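Local coordinates for protein farnesyl pyrophosphate synthetase (PDB 5H9D) that probably builds heptaprenyl diphosphate as the magnesium-dependent catalytic component of a trans-prenyltransferase of the FPP/GGPP synthase family, at residues Tyr65-Ala68 with Val69-Leu73; Gln131-Ser134 with Glu135-Asp139; Gln156-Ile159 with Asn160-Arg164; Lys195-Gly198 with His199-Met203. One frame throughout, in Å; residues are numbered along the deposited sequence.

Contact 1: residues Tyr65-Ala68 with Val69-Leu73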
ATOM      1  N   TYR A  65      -3.215 -17.020   9.941  1.00 58.02           N
ATOM      2  CA  TYR A  65      -2.727 -17.256   8.590  1.00 55.97           C
ATOM      3  C   TYR A  65      -3.392 -16.270   7.670  1.00 56.77           C
ATOM      4  O   TYR A  65      -2.815 -15.897   6.644  1.00 56.89           O
ATOM      5  CB  TYR A  65      -3.097 -18.631   8.093  1.00 56.33           C
ATOM      6  CG  TYR A  65      -2.251 -19.721   8.644  1.00 58.26           C
ATOM      7  CD1 TYR A  65      -0.889 -19.771   8.383  1.00 57.40           C
ATOM      8  CD2 TYR A  65      -2.806 -20.692   9.459  1.00 60.87           C
ATOM      9  CE1 TYR A  65      -0.092 -20.759   8.929  1.00 59.09           C
ATOM     10  CE2 TYR A  65      -2.011 -21.693  10.016  1.00 62.35           C
ATOM     11  CZ  TYR A  65      -0.661 -21.713   9.751  1.00 60.86           C
ATOM     12  OH  TYR A  65       0.112 -22.670  10.354  1.00 62.37           O
ATOM     13  N   GLN A  66      -4.621 -15.869   8.009  1.00 55.70           N
ATOM     14  CA  GLN A  66      -5.332 -14.930   7.167  1.00 55.13           C
ATOM     15  C   GLN A  66      -4.738 -13.521   7.285  1.00 55.04           C
ATOM     16  O   GLN A  66      -4.708 -12.763   6.309  1.00 55.94           O
ATOM     17  CB  GLN A  66      -6.825 -14.920   7.503  1.00 57.10           C
ATOM     18  CG  GLN A  66      -7.603 -16.200   7.131  1.00 58.26           C
ATOM     19  CD  GLN A  66      -7.578 -16.521   5.639  1.00 59.48           C
ATOM     20  OE1 GLN A  66      -7.862 -15.663   4.804  1.00 59.12           O
ATOM     21  NE2 GLN A  66      -7.251 -17.768   5.302  1.00 57.53           N
ATOM     22  N   VAL A  67      -4.242 -13.156   8.458  1.00 53.25           N
ATOM     23  CA  VAL A  67      -3.664 -11.824   8.570  1.00 51.71           C
ATOM     24  C   VAL A  67      -2.317 -11.833   7.844  1.00 48.72           C
ATOM     25  O   VAL A  67      -1.896 -10.851   7.247  1.00 47.51           O
ATOM     26  CB  VAL A  67      -3.515 -11.387  10.057  1.00 49.88           C
ATOM     27  CG1 VAL A  67      -2.983  -9.971  10.135  1.00 46.79           C
ATOM     28  CG2 VAL A  67      -4.868 -11.431  10.721  1.00 49.61           C
ATOM     29  N   ALA A  68      -1.667 -12.975   7.876  1.00 47.66           N
ATOM     30  CA  ALA A  68      -0.390 -13.148   7.187  1.00 48.93           C
ATOM     31  C   ALA A  68      -0.588 -12.973   5.665  1.00 48.97           C
ATOM     32  O   ALA A  68       0.179 -12.249   5.021  1.00 49.55           O
ATOM     33  CB  ALA A  68       0.196 -14.539   7.524  1.00 47.67           C
ATOM     34  N   VAL A  69      -1.623 -13.627   5.112  1.00 48.95           N
ATOM     35  CA  VAL A  69      -1.974 -13.533   3.696  1.00 47.68           C
ATOM     36  C   VAL A  69      -2.317 -12.068   3.361  1.00 49.16           C
ATOM     37  O   VAL A  69      -1.888 -11.531   2.346  1.00 49.07           O
ATOM     38  CB  VAL A  69      -3.179 -14.478   3.366  1.00 46.94           C
ATOM     39  CG1 VAL A  69      -3.792 -14.112   2.058  1.00 43.73           C
ATOM     40  CG2 VAL A  69      -2.707 -15.929   3.279  1.00 45.54           C
ATOM     41  N   ALA A  70      -3.070 -11.410   4.234  1.00 50.64           N
ATOM     42  CA  ALA A  70      -3.424 -10.006   4.010  1.00 51.48           C
ATOM     43  C   ALA A  70      -2.199  -9.109   3.985  1.00 51.22           C
ATOM     44  O   ALA A  70      -2.090  -8.255   3.115  1.00 51.79           O
ATOM     45  CB  ALA A  70      -4.396  -9.502   5.096  1.00 52.75           C
ATOM     46  N   LEU A  71      -1.290  -9.283   4.937  1.00 50.60           N
ATOM     47  CA  LEU A  71      -0.095  -8.444   4.981  1.00 52.39           C
ATOM     48  C   LEU A  71       0.768  -8.554   3.719  1.00 54.01           C
ATOM     49  O   LEU A  71       1.279  -7.536   3.217  1.00 55.13           O
ATOM     50  CB  LEU A  71       0.764  -8.790   6.203  1.00 53.92           C
ATOM     51  CG  LEU A  71       0.541  -8.072   7.528  1.00 54.86           C
ATOM     52  CD1 LEU A  71       1.149  -6.683   7.390  1.00 57.68           C
ATOM     53  CD2 LEU A  71      -0.946  -8.017   7.889  1.00 53.41           C
ATOM     54  N   GLU A  72       0.941  -9.774   3.203  1.00 53.02           N
ATOM     55  CA  GLU A  72       1.770  -9.950   2.019  1.00 52.40           C
ATOM     56  C   GLU A  72       1.080  -9.368   0.795  1.00 51.49           C
ATOM     57  O   GLU A  72       1.735  -8.887  -0.105  1.00 52.50           O
ATOM     58  CB  GLU A  72       2.093 -11.429   1.822  1.00 52.77           C
ATOM     59  CG  GLU A  72       3.246 -11.739   0.875  1.00 56.85           C
ATOM     60  CD  GLU A  72       4.562 -11.094   1.268  1.00 60.88           C
ATOM     61  OE1 GLU A  72       4.649 -10.585   2.400  1.00 64.88           O
ATOM     62  OE2 GLU A  72       5.518 -11.086   0.454  1.00 63.08           O
ATOM     63  N   LEU A  73      -0.249  -9.392   0.760  1.00 51.09           N
ATOM     64  CA  LEU A  73      -0.979  -8.844  -0.384  1.00 49.59           C
ATOM     65  C   LEU A  73      -0.890  -7.307  -0.406  1.00 49.92           C
ATOM     66  O   LEU A  73      -0.777  -6.718  -1.476  1.00 49.26           O
ATOM     67  CB  LEU A  73      -2.443  -9.311  -0.357  1.00 48.62           C
ATOM     68  CG  LEU A  73      -2.810 -10.793  -0.562  1.00 50.53           C
ATOM     69  CD1 LEU A  73      -4.277 -11.075  -0.255  1.00 49.48           C
ATOM     70  CD2 LEU A  73      -2.525 -11.192  -1.987  1.00 50.14           C
TER

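Contact 2: residues Gln131-Ser134 with Glu135-Asp139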
ATOM      1  N   GLN A 131      -8.889  -0.114  12.714  1.00 78.30           N
ATOM      2  CA  GLN A 131      -8.652   1.322  12.826  1.00 78.77           C
ATOM      3  C   GLN A 131      -7.140   1.521  12.882  1.00 76.67           C
ATOM      4  O   GLN A 131      -6.617   2.466  12.306  1.00 76.95           O
ATOM      5  CB  GLN A 131      -9.325   1.901  14.090  1.00 80.64           C
ATOM      6  CG  GLN A 131      -8.398   2.081  15.300  1.00 84.50           C
ATOM      7  CD  GLN A 131      -8.151   3.559  15.659  1.00 87.19           C
ATOM      8  OE1 GLN A 131      -7.079   3.915  16.175  1.00 87.81           O
ATOM      9  NE2 GLN A 131      -9.148   4.417  15.401  1.00 86.74           N
ATOM     10  N   LEU A 132      -6.447   0.604  13.557  1.00 75.03           N
ATOM     11  CA  LEU A 132      -4.994   0.659  13.689  1.00 73.14           C
ATOM     12  C   LEU A 132      -4.314   0.398  12.343  1.00 72.70           C
ATOM     13  O   LEU A 132      -3.497   1.197  11.893  1.00 74.16           O
ATOM     14  CB  LEU A 132      -4.519  -0.343  14.747  1.00 71.62           C
ATOM     15  CG  LEU A 132      -3.014  -0.439  15.055  1.00 73.91           C
ATOM     16  CD1 LEU A 132      -2.759  -1.117  16.414  1.00 71.86           C
ATOM     17  CD2 LEU A 132      -2.324  -1.222  13.940  1.00 75.09           C
ATOM     18  N   ILE A 133      -4.654  -0.702  11.684  1.00 70.73           N
ATOM     19  CA  ILE A 133      -4.052  -1.000  10.392  1.00 69.29           C
ATOM     20  C   ILE A 133      -4.339   0.062   9.319  1.00 70.00           C
ATOM     21  O   ILE A 133      -3.470   0.371   8.500  1.00 70.27           O
ATOM     22  CB  ILE A 133      -4.536  -2.363   9.858  1.00 67.60           C
ATOM     23  CG1 ILE A 133      -4.186  -3.464  10.865  1.00 67.60           C
ATOM     24  CG2 ILE A 133      -3.928  -2.630   8.500  1.00 65.80           C
ATOM     25  CD1 ILE A 133      -4.488  -4.872  10.392  1.00 65.51           C
ATOM     26  N   SER A 134      -5.548   0.618   9.326  1.00 69.82           N
ATOM     27  CA  SER A 134      -5.934   1.598   8.324  1.00 70.58           C
ATOM     28  C   SER A 134      -5.240   2.952   8.451  1.00 70.73           C
ATOM     29  O   SER A 134      -4.768   3.489   7.456  1.00 70.35           O
ATOM     30  CB  SER A 134      -7.456   1.772   8.325  1.00 72.46           C
ATOM     31  OG  SER A 134      -7.885   2.505   9.457  1.00 75.97           O
ATOM     32  N   GLU A 135      -5.171   3.504   9.663  1.00 71.75           N
ATOM     33  CA  GLU A 135      -4.496   4.795   9.884  1.00 72.14           C
ATOM     34  C   GLU A 135      -2.989   4.663   9.583  1.00 71.00           C
ATOM     35  O   GLU A 135      -2.326   5.612   9.153  1.00 69.14           O
ATOM     36  CB  GLU A 135      -4.699   5.261  11.331  1.00 73.94           C
ATOM     37  CG  GLU A 135      -4.897   6.774  11.469  1.00 77.35           C
ATOM     38  CD  GLU A 135      -6.261   7.228  10.965  1.00 80.71           C
ATOM     39  OE1 GLU A 135      -7.297   6.673  11.424  1.00 81.95           O
ATOM     40  OE2 GLU A 135      -6.306   8.141  10.115  1.00 81.30           O
ATOM     41  N   SER A 136      -2.464   3.463   9.812  1.00 70.55           N
ATOM     42  CA  SER A 136      -1.069   3.160   9.546  1.00 69.37           C
ATOM     43  C   SER A 136      -0.807   3.152   8.052  1.00 67.43           C
ATOM     44  O   SER A 136       0.229   3.631   7.613  1.00 67.13           O
ATOM     45  CB  SER A 136      -0.698   1.803  10.137  1.00 69.45           C
ATOM     46  OG  SER A 136      -0.729   1.860  11.554  1.00 72.49           O
ATOM     47  N   ILE A 137      -1.747   2.615   7.272  1.00 66.01           N
ATOM     48  CA  ILE A 137      -1.573   2.565   5.828  1.00 64.21           C
ATOM     49  C   ILE A 137      -1.607   3.968   5.294  1.00 64.25           C
ATOM     50  O   ILE A 137      -0.885   4.297   4.350  1.00 64.21           O
ATOM     51  CB  ILE A 137      -2.649   1.707   5.127  1.00 64.27           C
ATOM     52  CG1 ILE A 137      -2.458   0.230   5.511  1.00 65.29           C
ATOM     53  CG2 ILE A 137      -2.546   1.865   3.620  1.00 61.84           C
ATOM     54  CD1 ILE A 137      -3.064  -0.769   4.520  1.00 65.11           C
ATOM     55  N   VAL A 138      -2.434   4.807   5.915  1.00 64.38           N
ATOM     56  CA  VAL A 138      -2.526   6.212   5.510  1.00 63.76           C
ATOM     57  C   VAL A 138      -1.169   6.896   5.736  1.00 63.47           C
ATOM     58  O   VAL A 138      -0.714   7.676   4.894  1.00 63.28           O
ATOM     59  CB  VAL A 138      -3.566   7.011   6.346  1.00 63.30           C
ATOM     60  CG1 VAL A 138      -3.831   8.354   5.681  1.00 61.71           C
ATOM     61  CG2 VAL A 138      -4.836   6.240   6.507  1.00 62.58           C
ATOM     62  N   ASP A 139      -0.539   6.613   6.879  1.00 62.74           N
ATOM     63  CA  ASP A 139       0.750   7.215   7.201  1.00 63.97           C
ATOM     64  C   ASP A 139       1.799   6.700   6.259  1.00 63.19           C
ATOM     65  O   ASP A 139       2.722   7.437   5.875  1.00 63.90           O
ATOM     66  CB  ASP A 139       1.170   6.917   8.647  1.00 66.25           C
ATOM     67  CG  ASP A 139       0.125   7.359   9.669  1.00 68.34           C
ATOM     68  OD1 ASP A 139      -0.421   8.481   9.561  1.00 67.96           O
ATOM     69  OD2 ASP A 139      -0.150   6.573  10.590  1.00 70.58           O
TER

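Contact 3: residues Gln156-Ile159 with Asn160-Arg164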
ATOM      1  N   GLN A 156      17.598  18.298   4.199  1.00 69.01           N
ATOM      2  CA  GLN A 156      16.826  17.538   5.130  1.00 67.72           C
ATOM      3  C   GLN A 156      17.677  17.023   6.300  1.00 67.44           C
ATOM      4  O   GLN A 156      18.889  16.842   6.182  1.00 66.50           O
ATOM      5  CB  GLN A 156      16.145  16.407   4.382  1.00 68.23           C
ATOM      6  CG  GLN A 156      17.032  15.233   4.139  1.00 69.37           C
ATOM      7  CD  GLN A 156      16.348  13.945   4.522  1.00 70.45           C
ATOM      8  OE1 GLN A 156      15.335  13.947   5.243  1.00 69.34           O
ATOM      9  NE2 GLN A 156      16.899  12.826   4.053  1.00 70.40           N
ATOM     10  N   THR A 157      17.024  16.782   7.432  1.00 67.30           N
ATOM     11  CA  THR A 157      17.699  16.321   8.637  1.00 67.08           C
ATOM     12  C   THR A 157      17.589  14.792   8.942  1.00 67.08           C
ATOM     13  O   THR A 157      16.687  14.084   8.453  1.00 65.56           O
ATOM     14  CB  THR A 157      17.181  17.145   9.837  1.00 67.05           C
ATOM     15  OG1 THR A 157      18.195  17.216  10.847  1.00 69.18           O
ATOM     16  CG2 THR A 157      15.910  16.521  10.414  1.00 66.70           C
ATOM     17  N   ILE A 158      18.528  14.284   9.738  1.00 66.57           N
ATOM     18  CA  ILE A 158      18.510  12.876  10.098  1.00 66.37           C
ATOM     19  C   ILE A 158      17.244  12.492  10.858  1.00 67.72           C
ATOM     20  O   ILE A 158      16.591  11.504  10.526  1.00 70.15           O
ATOM     21  CB  ILE A 158      19.753  12.489  10.918  1.00 63.16           C
ATOM     22  CG1 ILE A 158      20.942  12.340   9.963  1.00 62.43           C
ATOM     23  CG2 ILE A 158      19.504  11.198  11.670  1.00 61.13           C
ATOM     24  CD1 ILE A 158      22.182  11.856  10.599  1.00 61.61           C
ATOM     25  N   ILE A 159      16.893  13.271  11.870  1.00 67.61           N
ATOM     26  CA  ILE A 159      15.692  13.000  12.644  1.00 67.93           C
ATOM     27  C   ILE A 159      14.527  12.859  11.655  1.00 68.68           C
ATOM     28  O   ILE A 159      13.549  12.136  11.896  1.00 70.14           O
ATOM     29  CB  ILE A 159      15.427  14.169  13.656  1.00 68.27           C
ATOM     30  CG1 ILE A 159      14.865  13.629  14.976  1.00 66.49           C
ATOM     31  CG2 ILE A 159      14.498  15.201  13.054  1.00 66.84           C
ATOM     32  CD1 ILE A 159      13.460  13.170  14.903  1.00 69.26           C
ATOM     33  N   ASN A 160      14.656  13.528  10.515  1.00 67.72           N
ATOM     34  CA  ASN A 160      13.610  13.499   9.505  1.00 66.15           C
ATOM     35  C   ASN A 160      13.735  12.294   8.542  1.00 64.45           C
ATOM     36  O   ASN A 160      12.749  11.867   7.935  1.00 62.03           O
ATOM     37  CB  ASN A 160      13.632  14.833   8.750  1.00 67.41           C
ATOM     38  CG  ASN A 160      12.465  14.992   7.800  1.00 69.21           C
ATOM     39  OD1 ASN A 160      11.302  15.132   8.226  1.00 67.79           O
ATOM     40  ND2 ASN A 160      12.766  14.978   6.495  1.00 68.49           N
ATOM     41  N   TYR A 161      14.945  11.755   8.395  1.00 62.37           N
ATOM     42  CA  TYR A 161      15.141  10.595   7.529  1.00 58.40           C
ATOM     43  C   TYR A 161      14.575   9.392   8.261  1.00 57.46           C
ATOM     44  O   TYR A 161      13.996   8.513   7.647  1.00 56.06           O
ATOM     45  CB  TYR A 161      16.629  10.392   7.193  1.00 56.20           C
ATOM     46  CG  TYR A 161      16.996   8.957   6.895  1.00 56.00           C
ATOM     47  CD1 TYR A 161      17.171   8.038   7.946  1.00 57.01           C
ATOM     48  CD2 TYR A 161      17.064   8.481   5.583  1.00 54.11           C
ATOM     49  CE1 TYR A 161      17.381   6.705   7.711  1.00 54.73           C
ATOM     50  CE2 TYR A 161      17.279   7.126   5.322  1.00 53.86           C
ATOM     51  CZ  TYR A 161      17.427   6.242   6.403  1.00 56.71           C
ATOM     52  OH  TYR A 161      17.557   4.876   6.216  1.00 56.68           O
ATOM     53  N   LEU A 162      14.737   9.368   9.581  1.00 58.46           N
ATOM     54  CA  LEU A 162      14.229   8.270  10.421  1.00 60.24           C
ATOM     55  C   LEU A 162      12.692   8.198  10.424  1.00 60.96           C
ATOM     56  O   LEU A 162      12.084   7.114  10.422  1.00 60.05           O
ATOM     57  CB  LEU A 162      14.699   8.456  11.864  1.00 58.27           C
ATOM     58  CG  LEU A 162      16.190   8.269  12.115  1.00 58.96           C
ATOM     59  CD1 LEU A 162      16.400   8.351  13.592  1.00 58.50           C
ATOM     60  CD2 LEU A 162      16.702   6.933  11.571  1.00 56.35           C
ATOM     61  N   ARG A 163      12.076   9.373  10.449  1.00 61.21           N
ATOM     62  CA  ARG A 163      10.633   9.487  10.466  1.00 61.80           C
ATOM     63  C   ARG A 163      10.113   8.960   9.123  1.00 61.79           C
ATOM     64  O   ARG A 163       9.009   8.405   9.030  1.00 62.08           O
ATOM     65  CB  ARG A 163      10.284  10.967  10.716  1.00 63.01           C
ATOM     66  CG  ARG A 163       8.830  11.305  10.991  1.00 65.66           C
ATOM     67  CD  ARG A 163       8.728  12.498  11.943  1.00 67.34           C
ATOM     68  NE  ARG A 163       9.680  13.549  11.602  1.00 70.97           N
ATOM     69  CZ  ARG A 163      10.027  14.542  12.424  1.00 73.41           C
ATOM     70  NH1 ARG A 163       9.486  14.618  13.638  1.00 73.47           N
ATOM     71  NH2 ARG A 163      10.937  15.443  12.048  1.00 70.91           N
ATOM     72  N   ARG A 164      10.957   9.094   8.099  1.00 61.98           N
ATOM     73  CA  ARG A 164      10.649   8.671   6.736  1.00 61.13           C
ATOM     74  C   ARG A 164      10.779   7.171   6.547  1.00 60.99           C
ATOM     75  O   ARG A 164      10.040   6.596   5.747  1.00 63.25           O
ATOM     76  CB  ARG A 164      11.554   9.402   5.719  1.00 63.08           C
ATOM     77  CG  ARG A 164      11.116   9.318   4.233  1.00 66.08           C
ATOM     78  CD  ARG A 164      11.830  10.371   3.336  1.00 68.08           C
ATOM     79  NE  ARG A 164      13.196   9.962   2.994  1.00 71.03           N
ATOM     80  CZ  ARG A 164      14.273  10.749   3.062  1.00 71.60           C
ATOM     81  NH1 ARG A 164      14.165  12.016   3.453  1.00 72.35           N
ATOM     82  NH2 ARG A 164      15.472  10.260   2.777  1.00 70.89           N
TER

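Contact 4: residues Lys195-Gly198 with His199-Met203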
ATOM      1  N   LYS A 195       4.969  -5.184  19.466  1.00 60.34           N
ATOM      2  CA  LYS A 195       4.813  -3.997  18.643  1.00 59.85           C
ATOM      3  C   LYS A 195       6.202  -3.322  18.565  1.00 58.19           C
ATOM      4  O   LYS A 195       6.681  -3.004  17.479  1.00 58.28           O
ATOM      5  CB  LYS A 195       3.791  -3.034  19.252  1.00 62.60           C
ATOM      6  CG  LYS A 195       3.523  -1.772  18.390  1.00 64.12           C
ATOM      7  CD  LYS A 195       3.466  -0.478  19.243  1.00 67.06           C
ATOM      8  CE  LYS A 195       2.187  -0.332  20.079  1.00 70.19           C
ATOM      9  NZ  LYS A 195       1.047   0.360  19.354  1.00 71.64           N
ATOM     10  N   MET A 196       6.846  -3.123  19.716  1.00 56.42           N
ATOM     11  CA  MET A 196       8.181  -2.511  19.763  1.00 56.35           C
ATOM     12  C   MET A 196       9.298  -3.342  19.097  1.00 56.25           C
ATOM     13  O   MET A 196      10.144  -2.772  18.390  1.00 56.40           O
ATOM     14  CB  MET A 196       8.590  -2.168  21.212  1.00 53.83           C
ATOM     15  CG  MET A 196       7.738  -1.071  21.827  1.00 53.99           C
ATOM     16  SD  MET A 196       8.255  -0.616  23.445  0.25 51.52           S
ATOM     17  CE  MET A 196       9.250   0.694  23.011  1.00 52.69           C
ATOM     18  N   ILE A 197       9.309  -4.665  19.314  1.00 54.82           N
ATOM     19  CA  ILE A 197      10.321  -5.532  18.699  1.00 53.52           C
ATOM     20  C   ILE A 197      10.250  -5.376  17.174  1.00 53.27           C
ATOM     21  O   ILE A 197      11.267  -5.137  16.497  1.00 51.58           O
ATOM     22  CB  ILE A 197      10.080  -7.016  19.007  1.00 53.42           C
ATOM     23  CG1 ILE A 197      10.341  -7.297  20.488  1.00 52.25           C
ATOM     24  CG2 ILE A 197      10.976  -7.875  18.116  1.00 54.13           C
ATOM     25  CD1 ILE A 197      10.100  -8.705  20.887  1.00 48.83           C
ATOM     26  N   GLY A 198       9.033  -5.517  16.653  1.00 50.28           N
ATOM     27  CA  GLY A 198       8.817  -5.380  15.227  1.00 49.11           C
ATOM     28  C   GLY A 198       9.214  -4.015  14.689  1.00 49.38           C
ATOM     29  O   GLY A 198       9.830  -3.911  13.633  1.00 47.59           O
ATOM     30  N   HIS A 199       8.852  -2.955  15.403  1.00 49.36           N
ATOM     31  CA  HIS A 199       9.213  -1.630  14.949  1.00 49.97           C
ATOM     32  C   HIS A 199      10.725  -1.456  14.843  1.00 49.80           C
ATOM     33  O   HIS A 199      11.191  -0.877  13.866  1.00 48.06           O
ATOM     34  CB  HIS A 199       8.605  -0.568  15.865  1.00 51.68           C
ATOM     35  CG  HIS A 199       9.200   0.793  15.690  1.00 49.93           C
ATOM     36  ND1 HIS A 199      10.364   1.178  16.311  1.00 53.20           N
ATOM     37  CD2 HIS A 199       8.832   1.832  14.916  1.00 51.13           C
ATOM     38  CE1 HIS A 199      10.690   2.396  15.927  1.00 50.83           C
ATOM     39  NE2 HIS A 199       9.773   2.814  15.079  1.00 49.24           N
ATOM     40  N   TYR A 200      11.483  -1.950  15.829  1.00 51.56           N
ATOM     41  CA  TYR A 200      12.965  -1.848  15.790  1.00 53.60           C
ATOM     42  C   TYR A 200      13.579  -2.687  14.651  1.00 53.11           C
ATOM     43  O   TYR A 200      14.551  -2.266  14.031  1.00 53.29           O
ATOM     44  CB  TYR A 200      13.638  -2.283  17.121  1.00 53.47           C
ATOM     45  CG  TYR A 200      13.325  -1.433  18.342  1.00 55.52           C
ATOM     46  CD1 TYR A 200      13.103  -0.062  18.226  1.00 56.33           C
ATOM     47  CD2 TYR A 200      13.292  -1.998  19.614  1.00 56.64           C
ATOM     48  CE1 TYR A 200      12.860   0.723  19.338  1.00 56.48           C
ATOM     49  CE2 TYR A 200      13.058  -1.224  20.735  1.00 58.20           C
ATOM     50  CZ  TYR A 200      12.844   0.144  20.591  1.00 59.25           C
ATOM     51  OH  TYR A 200      12.653   0.942  21.701  1.00 58.39           O
ATOM     52  N   ILE A 201      13.026  -3.872  14.393  1.00 51.73           N
ATOM     53  CA  ILE A 201      13.534  -4.708  13.320  1.00 50.33           C
ATOM     54  C   ILE A 201      13.324  -3.975  12.010  1.00 51.27           C
ATOM     55  O   ILE A 201      14.214  -3.944  11.175  1.00 50.26           O
ATOM     56  CB  ILE A 201      12.808  -6.067  13.286  1.00 51.95           C
ATOM     57  CG1 ILE A 201      13.566  -7.049  14.183  1.00 48.31           C
ATOM     58  CG2 ILE A 201      12.640  -6.577  11.807  1.00 50.38           C
ATOM     59  CD1 ILE A 201      12.667  -7.839  15.063  1.00 46.47           C
ATOM     60  N   GLY A 202      12.141  -3.375  11.854  1.00 51.87           N
ATOM     61  CA  GLY A 202      11.808  -2.621  10.658  1.00 52.10           C
ATOM     62  C   GLY A 202      12.718  -1.432  10.398  1.00 53.66           C
ATOM     63  O   GLY A 202      13.051  -1.161   9.251  1.00 55.52           O
ATOM     64  N   MET A 203      13.108  -0.704  11.440  1.00 54.06           N
ATOM     65  CA  MET A 203      14.008   0.443  11.277  1.00 54.91           C
ATOM     66  C   MET A 203      15.371  -0.067  10.824  1.00 55.64           C
ATOM     67  O   MET A 203      15.967   0.460   9.875  1.00 57.29           O
ATOM     68  CB  MET A 203      14.158   1.219  12.599  1.00 54.02           C
ATOM     69  CG  MET A 203      12.852   1.867  13.099  1.00 52.04           C
ATOM     70  SD  MET A 203      12.310   3.247  12.097  1.00 55.13           S
ATOM     71  CE  MET A 203      13.721   4.361  12.229  1.00 47.72           C
TER

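Contact 1: residues Tyr65-Ala68 with Val69-Leu73
V67 and L71 meet one turn apart on helix 62-85, an i to i+4 pair within the all-helical fold of the trans-prenyltransferases. The CB of L71 rests 3.5 Å from V67 O, the same oxygen that accepts the backbone N-H of L71 (L71 N to V67 O 2.9 Å, N-H...O 161°). CG stays beside that oxygen, 3.7 Å from V67 O, and the CD2 branch, still against V67 O, runs back along the helix to the isopropyl group of V67. The two side chains lie alongside each other and point the same way. In V67 it is CG1 that does the touching: with chi1 at -177° this methyl stands opposite the backbone N and beside the carbonyl carbon, on the side where L71 arrives. Both side chains pack against helix 158-183, V67 on V179 and T183, L71 on L172 and S176, so the pair forms part of a buried helix-helix interface.

Residues on other sides of the turn meet different helices. A68 packs on P45 and I49 of helix 43-51, while Y65 turns toward helix 6-20, where its hydroxyl is hydrogen-bonded to E9 and its ring makes a cation-pi contact with R16. Back at the apolar pair, the methyl contact across the turn is L71 CD2 to V67 CG1, 3.6 Å.

Contact 2: residues Gln131-Ser134 with Glu135-Asp139
S136 folds its hydroxymethyl group back over the carbonyl of L132, one turn earlier, and OG donates to L132 O at 2.9 Å. With chi1 at -68° the hydroxyl sits beside its own backbone N and opposite the carbonyl carbon, a position from which it can share the acceptor used by the main chain. S136 N also bonds to L132 O, at 3.2 Å, so two donors of one residue grip a single oxygen. They approach from opposite faces of the carbonyl plane, the hydroxyl tilted 33° from it, and therefore do not compete for the same direction.

Apolar contact across the next pair is slighter. I133 CG2 and I137 CG1 are 4.4 Å apart, although I137 CB stays near the main chain, 3.7 Å from I133 O. I133 instead packs on V179 of helix 158-183, and S136 on I175 of that helix. The opposite side meets the partner chain, a subunit 1 family protein: E135 forms a salt bridge to its R15, and V138 packs on its L76. A serine hydroxyl returned to the carbonyl four residues back is a classic intrahelical motif, set here in helix 127-150 at a heterodimer interface.

Contact 3: residues Gln156-Ile159 with Asn160-Arg164
Q156, in the loop just before helix 158-183, reaches N160 in the helix's first turn, with T157 at the N-cap position between loop and helix. The firmly held part is a side-chain hydrogen bond: N160 ND2 donates to Q156 OE1 at 3.0 Å with an N-H...O angle of 157°. The donor lies in the carbonyl plane of Q156, yet the two amide planes stand 89° apart, so the groups meet crosswise. Q156 reaches N160 by folding over: chi1 of 81° places CG between the backbone N and the carbonyl carbon, and the chain bends again at chi2. Q156 OE1 also lies at the edge of the R164 guanidinium, the amide and guanidinium planes being 30° apart. R164 is itself positioned by a salt bridge to D150 and a hydrogen bond to the carbonyl of I234.

The other side is looser. I159 and R163, both partly exposed, lie obliquely across each other, with I159 CD1 4.2 Å above one face of the R163 guanidinium and offset to its rim. A bound peptide adds an acidic side chain against I159 and a basic one against R163. T157 is exposed and makes no capping bond, yet its CG2 methyl packs on N160 CB at 3.3 Å. In the backbone, R163 N to I159 O is long and weak; the well-formed bond of this opening turn is L162 N to I158 O, 3.0 Å and almost in line with the carbonyl bond.

Contact 4: residues Lys195-Gly198 with His199-Met203
M196 and Y200 make the first shell twice over, through side chain and through backbone. The two side chains run alongside each other in the same direction, and M196 CE ends 3.7 Å from Y200 OH. The thioether chain turns at chi3 (94°), which brings the methyl rather than the sulfur to the phenol end. Beneath this, the carbonyl oxygen of M196 lies over one face of the Y200 ring, 3.3 Å above its plane and shifted toward the rim; M196 O to Y200 CG is 3.5 Å. The same oxygen accepts the backbone N-H of Y200, at 3.0 Å from Y200 N, so the oxygen that takes the backbone bond also lies over the ring face.

A second pair, buried and wholly apolar, sits beside it. I197 and I201 also lie side by side and point the same way, with I197 CG2 3.5 Å from I201 CD1. In I197 this methyl stands opposite the backbone N and beside the carbonyl carbon, on the side facing the next turn. The backbone repeats the pattern through I201 N to I197 O (3.0 Å) and G202 N to G198 O (3.0 Å), both ordinary i to i+4 bonds of an unbroken alpha helix.

Further out, a bound peptide brings aromatic packing against M196 and Y200 and an apolar side chain against H199. Helix 188-215, which carries these residues, packs against both helix 276-296, where L294 meets M196, I295 meets I197 and K290 meets Y200, and helix 158-183, where N166 and Q174 meet H199.

Overall arrangement
From the N terminus onward, the four contacts come in series, each a local turn within one helix, so none closes a long loop, and none nests in or crosses another. Contact 1 lies on helix 62-85 and contact 2 on helix 127-150; their nearest atoms are about 5 Å apart, and both rest against V179 of helix 158-183. Contact 3 opens that same helix, on the opposite side of the chain's centre from contact 1, their centres about 30 Å apart. Contact 4, on helix 188-215, touches contact 3 directly through L162 O and M203 CE (3.7 Å). Helix 158-183 is thus the common element on which the other three helices pack.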